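Local coordinates for protein chorismate synthase (Aquifex aeolicus, PDB 1Q1L) that catalyses the last step of the shikimate pathway, probably using reduced FMN to eliminate phosphate from 5-enolpyruvylshikimate-3-phosphate and yield chorismate, at residues S165-L178 / L202-Y216. Sequence-based numbering, arbitrary orientation.
Sequences SFVVSIGQKEVEEL and LRIPFPEKDEEFKTY
Lys173 and Glu212 form the short salt bridge of this contact, Lys173 NZ lying 2.7 Å from Glu212 OE1 and meeting it from above the carboxylate plane. Lysine suits the site because its long chain serves two partners. With CG anti to the backbone N (chi1 -174°), it runs over one face of Phe213, whose flat ring suits the aliphatic chain, CE 3.6 Å from the ring centroid, and turns at its last torsion toward the acid; NZ adds an off-centre cation-pi contact. Lys209 extends the charges into a network through long pairings with Glu212 and Glu177, and a water accepts from its NZ. At the type II' turn from Ile170 to Lys173, tyrosine offers both hydroxyl and face: Gln172 N-H points almost straight at Tyr216 OH (2.9 Å), while Lys173 CB sits over the ring. Farther back on strand 162-170, Val167 N donates to Arg203 O (2.8 Å, 171°); Arg203 NH1 bonds weakly to Ser165 O and forms a salt bridge with Glu198. Apolar side chains pack beside these polar contacts. Branched Val175 divides its methyls, CG1 against Phe206 (3.7 Å to CD1) and CG2 toward Ile204, Pro205 and Phe213. Pro205 CG, on a compact ring, touches both Phe166 and Leu178, tightly against Leu178 CD1 (3.4 Å). Glu177 covers one face of Phe206, its carboxylate nearly parallel to the ring (14°). A charged network thus flanks an apolar core, with buried, paired Arg203 at the Ser165 end, joining helix 210-221 and its preceding loop to the hairpin at one edge of the five-stranded antiparallel sheet.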
# COMPACT_ATOMS: atom_id res chain seq x y z
N SER A 165 26.77 13.66 -3.29
CA SER A 165 26.69 13.65 -4.74
C SER A 165 27.56 14.74 -5.35
O SER A 165 28.21 15.51 -4.65
CB SER A 165 25.24 13.87 -5.18
OG SER A 165 24.80 15.18 -4.83
N PHE A 166 27.57 14.79 -6.68
CA PHE A 166 28.35 15.78 -7.40
C PHE A 166 28.02 15.68 -8.88
O PHE A 166 27.68 14.61 -9.37
CB PHE A 166 29.85 15.57 -7.16
CG PHE A 166 30.30 14.15 -7.32
CD1 PHE A 166 30.51 13.61 -8.58
CD2 PHE A 166 30.47 13.34 -6.20
CE1 PHE A 166 30.88 12.27 -8.73
CE2 PHE A 166 30.84 12.01 -6.34
CZ PHE A 166 31.05 11.47 -7.60
N VAL A 167 28.11 16.81 -9.58
CA VAL A 167 27.82 16.86 -11.00
C VAL A 167 29.00 16.33 -11.80
O VAL A 167 30.15 16.62 -11.48
CB VAL A 167 27.50 18.30 -11.44
CG1 VAL A 167 27.23 18.35 -12.93
CG2 VAL A 167 26.31 18.83 -10.66
N VAL A 168 28.73 15.56 -12.85
CA VAL A 168 29.79 15.01 -13.68
C VAL A 168 29.76 15.54 -15.11
O VAL A 168 30.70 15.32 -15.88
CB VAL A 168 29.73 13.47 -13.72
CG1 VAL A 168 29.87 12.92 -12.31
CG2 VAL A 168 28.43 13.01 -14.34
N SER A 169 28.68 16.23 -15.47
CA SER A 169 28.55 16.79 -16.81
C SER A 169 27.40 17.79 -16.90
O SER A 169 26.36 17.60 -16.28
CB SER A 169 28.34 15.68 -17.84
OG SER A 169 27.08 15.07 -17.68
N ILE A 170 27.62 18.85 -17.65
CA ILE A 170 26.62 19.89 -17.89
C ILE A 170 26.71 20.16 -19.38
O ILE A 170 27.74 20.61 -19.87
CB ILE A 170 26.94 21.20 -17.14
CG1 ILE A 170 26.87 20.98 -15.63
CG2 ILE A 170 25.95 22.29 -17.55
CD1 ILE A 170 27.14 22.24 -14.83
N GLY A 171 25.63 19.89 -20.10
CA GLY A 171 25.65 20.09 -21.53
C GLY A 171 26.64 19.11 -22.12
O GLY A 171 26.72 17.97 -21.67
N GLN A 172 27.39 19.54 -23.13
CA GLN A 172 28.37 18.67 -23.76
C GLN A 172 29.68 18.61 -22.98
O GLN A 172 30.53 17.76 -23.25
CB GLN A 172 28.65 19.12 -25.20
CG GLN A 172 27.56 18.75 -26.21
CD GLN A 172 27.39 17.24 -26.36
OE1 GLN A 172 28.33 16.47 -26.11
NE2 GLN A 172 26.21 16.82 -26.79
N LYS A 173 29.84 19.51 -22.02
CA LYS A 173 31.07 19.56 -21.22
C LYS A 173 31.02 18.63 -20.01
O LYS A 173 30.17 18.78 -19.13
CB LYS A 173 31.34 20.99 -20.76
CG LYS A 173 32.68 21.14 -20.06
CD LYS A 173 33.02 22.59 -19.79
CE LYS A 173 34.40 22.71 -19.16
NZ LYS A 173 35.43 22.02 -20.00
N GLU A 174 31.95 17.68 -19.97
CA GLU A 174 32.00 16.71 -18.88
C GLU A 174 33.24 16.87 -18.00
O GLU A 174 34.24 17.47 -18.41
CB GLU A 174 31.99 15.29 -19.45
CG GLU A 174 31.08 15.10 -20.65
CD GLU A 174 30.89 13.64 -21.00
OE1 GLU A 174 30.20 12.93 -20.24
OE2 GLU A 174 31.43 13.19 -22.04
N VAL A 175 33.17 16.34 -16.79
CA VAL A 175 34.31 16.39 -15.88
C VAL A 175 35.15 15.19 -16.29
O VAL A 175 34.90 14.06 -15.88
CB VAL A 175 33.88 16.25 -14.40
CG1 VAL A 175 35.11 16.16 -13.51
CG2 VAL A 175 33.03 17.45 -13.99
N GLU A 176 36.16 15.45 -17.11
CA GLU A 176 37.04 14.41 -17.63
C GLU A 176 37.77 13.58 -16.59
O GLU A 176 38.03 12.39 -16.81
CB GLU A 176 38.03 15.03 -18.61
CG GLU A 176 37.36 15.81 -19.73
CD GLU A 176 36.45 14.94 -20.59
OE1 GLU A 176 35.78 15.49 -21.49
OE2 GLU A 176 36.40 13.71 -20.38
N GLU A 177 38.11 14.18 -15.46
CA GLU A 177 38.81 13.46 -14.41
C GLU A 177 38.00 12.28 -13.87
O GLU A 177 38.56 11.37 -13.26
CB GLU A 177 39.16 14.39 -13.24
CG GLU A 177 40.13 15.50 -13.60
CD GLU A 177 39.44 16.75 -14.10
OE1 GLU A 177 38.42 16.62 -14.81
OE2 GLU A 177 39.93 17.85 -13.80
N LEU A 178 36.69 12.29 -14.10
CA LEU A 178 35.83 11.23 -13.57
C LEU A 178 35.37 10.18 -14.57
O LEU A 178 34.46 9.41 -14.27
CB LEU A 178 34.61 11.85 -12.90
CG LEU A 178 34.92 12.93 -11.85
CD1 LEU A 178 33.62 13.51 -11.29
CD2 LEU A 178 35.76 12.32 -10.74
N LEU A 202 28.67 25.06 -9.21
CA LEU A 202 27.94 24.13 -10.06
C LEU A 202 28.00 22.72 -9.47
O LEU A 202 27.61 21.74 -10.12
CB LEU A 202 28.55 24.11 -11.47
CG LEU A 202 28.50 25.43 -12.26
CD1 LEU A 202 29.47 25.35 -13.42
CD2 LEU A 202 27.08 25.68 -12.76
N ARG A 203 28.51 22.62 -8.25
CA ARG A 203 28.63 21.34 -7.55
C ARG A 203 29.45 20.31 -8.32
O ARG A 203 29.15 19.11 -8.29
CB ARG A 203 27.24 20.77 -7.23
CG ARG A 203 26.42 21.57 -6.20
CD ARG A 203 26.21 20.75 -4.93
NE ARG A 203 25.82 19.40 -5.29
CZ ARG A 203 26.29 18.29 -4.73
NH1 ARG A 203 27.17 18.35 -3.74
NH2 ARG A 203 25.90 17.12 -5.19
N ILE A 204 30.48 20.78 -9.03
CA ILE A 204 31.36 19.87 -9.75
C ILE A 204 32.52 19.55 -8.80
O ILE A 204 32.92 20.39 -8.01
CB ILE A 204 31.90 20.49 -11.07
CG1 ILE A 204 32.45 21.90 -10.80
CG2 ILE A 204 30.81 20.53 -12.12
CD1 ILE A 204 33.06 22.55 -12.03
N PRO A 205 33.04 18.32 -8.86
CA PRO A 205 34.14 17.85 -8.01
C PRO A 205 35.45 18.64 -8.07
O PRO A 205 36.33 18.44 -7.24
CB PRO A 205 34.33 16.40 -8.48
CG PRO A 205 33.01 16.03 -9.02
CD PRO A 205 32.60 17.25 -9.77
N PHE A 206 35.60 19.52 -9.06
CA PHE A 206 36.82 20.31 -9.19
C PHE A 206 36.49 21.79 -9.38
O PHE A 206 36.42 22.28 -10.51
CB PHE A 206 37.65 19.80 -10.37
CG PHE A 206 37.99 18.34 -10.28
CD1 PHE A 206 37.06 17.37 -10.62
CD2 PHE A 206 39.23 17.92 -9.80
CE1 PHE A 206 37.35 16.01 -10.49
CE2 PHE A 206 39.53 16.57 -9.67
CZ PHE A 206 38.59 15.61 -10.01
N PRO A 207 36.29 22.52 -8.27
CA PRO A 207 35.95 23.94 -8.31
C PRO A 207 36.82 24.80 -9.23
O PRO A 207 36.33 25.76 -9.83
CB PRO A 207 36.08 24.36 -6.84
CG PRO A 207 35.67 23.12 -6.12
CD PRO A 207 36.42 22.05 -6.88
N GLU A 208 38.10 24.46 -9.36
CA GLU A 208 38.97 25.23 -10.24
C GLU A 208 38.36 25.31 -11.63
O GLU A 208 38.50 26.32 -12.32
CB GLU A 208 40.36 24.60 -10.34
CG GLU A 208 40.39 23.24 -11.01
CD GLU A 208 40.43 22.10 -10.02
OE1 GLU A 208 39.58 22.07 -9.10
OE2 GLU A 208 41.31 21.23 -10.17
N LYS A 209 37.67 24.24 -12.02
CA LYS A 209 37.01 24.14 -13.32
C LYS A 209 35.79 25.05 -13.45
O LYS A 209 35.29 25.28 -14.54
CB LYS A 209 36.58 22.69 -13.58
CG LYS A 209 37.70 21.67 -13.63
CD LYS A 209 38.37 21.65 -14.99
CE LYS A 209 39.36 20.49 -15.11
NZ LYS A 209 39.84 20.31 -16.51
N ASP A 210 35.32 25.56 -12.32
CA ASP A 210 34.14 26.43 -12.30
C ASP A 210 34.16 27.49 -13.39
O ASP A 210 33.30 27.49 -14.28
CB ASP A 210 33.99 27.09 -10.93
CG ASP A 210 33.35 26.16 -9.91
OD1 ASP A 210 33.71 24.97 -9.86
OD2 ASP A 210 32.48 26.64 -9.14
N GLU A 211 35.14 28.39 -13.33
CA GLU A 211 35.25 29.47 -14.31
C GLU A 211 35.16 28.91 -15.72
O GLU A 211 34.47 29.47 -16.58
CB GLU A 211 36.58 30.20 -14.13
CG GLU A 211 36.80 30.72 -12.72
CD GLU A 211 35.63 31.54 -12.22
OE1 GLU A 211 35.28 32.54 -12.89
OE2 GLU A 211 35.06 31.19 -11.17
N GLU A 212 35.84 27.79 -15.95
CA GLU A 212 35.84 27.14 -17.25
C GLU A 212 34.41 26.75 -17.64
O GLU A 212 33.97 27.01 -18.76
CB GLU A 212 36.72 25.90 -17.22
CG GLU A 212 36.78 25.15 -18.54
CD GLU A 212 37.66 23.92 -18.47
OE1 GLU A 212 37.80 23.22 -19.49
OE2 GLU A 212 38.22 23.66 -17.38
N PHE A 213 33.70 26.12 -16.71
CA PHE A 213 32.32 25.71 -16.96
C PHE A 213 31.40 26.92 -17.11
O PHE A 213 30.54 26.93 -17.99
CB PHE A 213 31.80 24.81 -15.84
CG PHE A 213 32.09 23.35 -16.05
CD1 PHE A 213 33.36 22.83 -15.80
CD2 PHE A 213 31.11 22.50 -16.54
CE1 PHE A 213 33.64 21.49 -16.04
CE2 PHE A 213 31.38 21.16 -16.78
CZ PHE A 213 32.64 20.65 -16.53
N LYS A 214 31.59 27.92 -16.26
CA LYS A 214 30.77 29.12 -16.31
C LYS A 214 30.87 29.77 -17.68
O LYS A 214 29.94 30.43 -18.14
CB LYS A 214 31.21 30.11 -15.23
CG LYS A 214 31.29 29.52 -13.84
CD LYS A 214 30.57 30.38 -12.81
CE LYS A 214 31.19 31.77 -12.70
NZ LYS A 214 30.45 32.63 -11.72
N THR A 215 32.01 29.59 -18.34
CA THR A 215 32.23 30.16 -19.66
C THR A 215 31.38 29.42 -20.69
O THR A 215 30.59 30.02 -21.42
CB THR A 215 33.71 30.07 -20.07
OG1 THR A 215 34.50 30.90 -19.21
CG2 THR A 215 33.90 30.52 -21.52
N TYR A 216 31.55 28.10 -20.75
CA TYR A 216 30.79 27.27 -21.68
C TYR A 216 29.30 27.57 -21.55
O TYR A 216 28.60 27.75 -22.55
CB TYR A 216 31.03 25.79 -21.39
CG TYR A 216 30.08 24.87 -22.12
CD1 TYR A 216 30.22 24.62 -23.48
CD2 TYR A 216 29.04 24.23 -21.44
CE1 TYR A 216 29.35 23.76 -24.16
CE2 TYR A 216 28.16 23.37 -22.10
CZ TYR A 216 28.33 23.14 -23.46
OH TYR A 216 27.48 22.28 -24.11
O HOH W 1 37.51 18.94 -17.26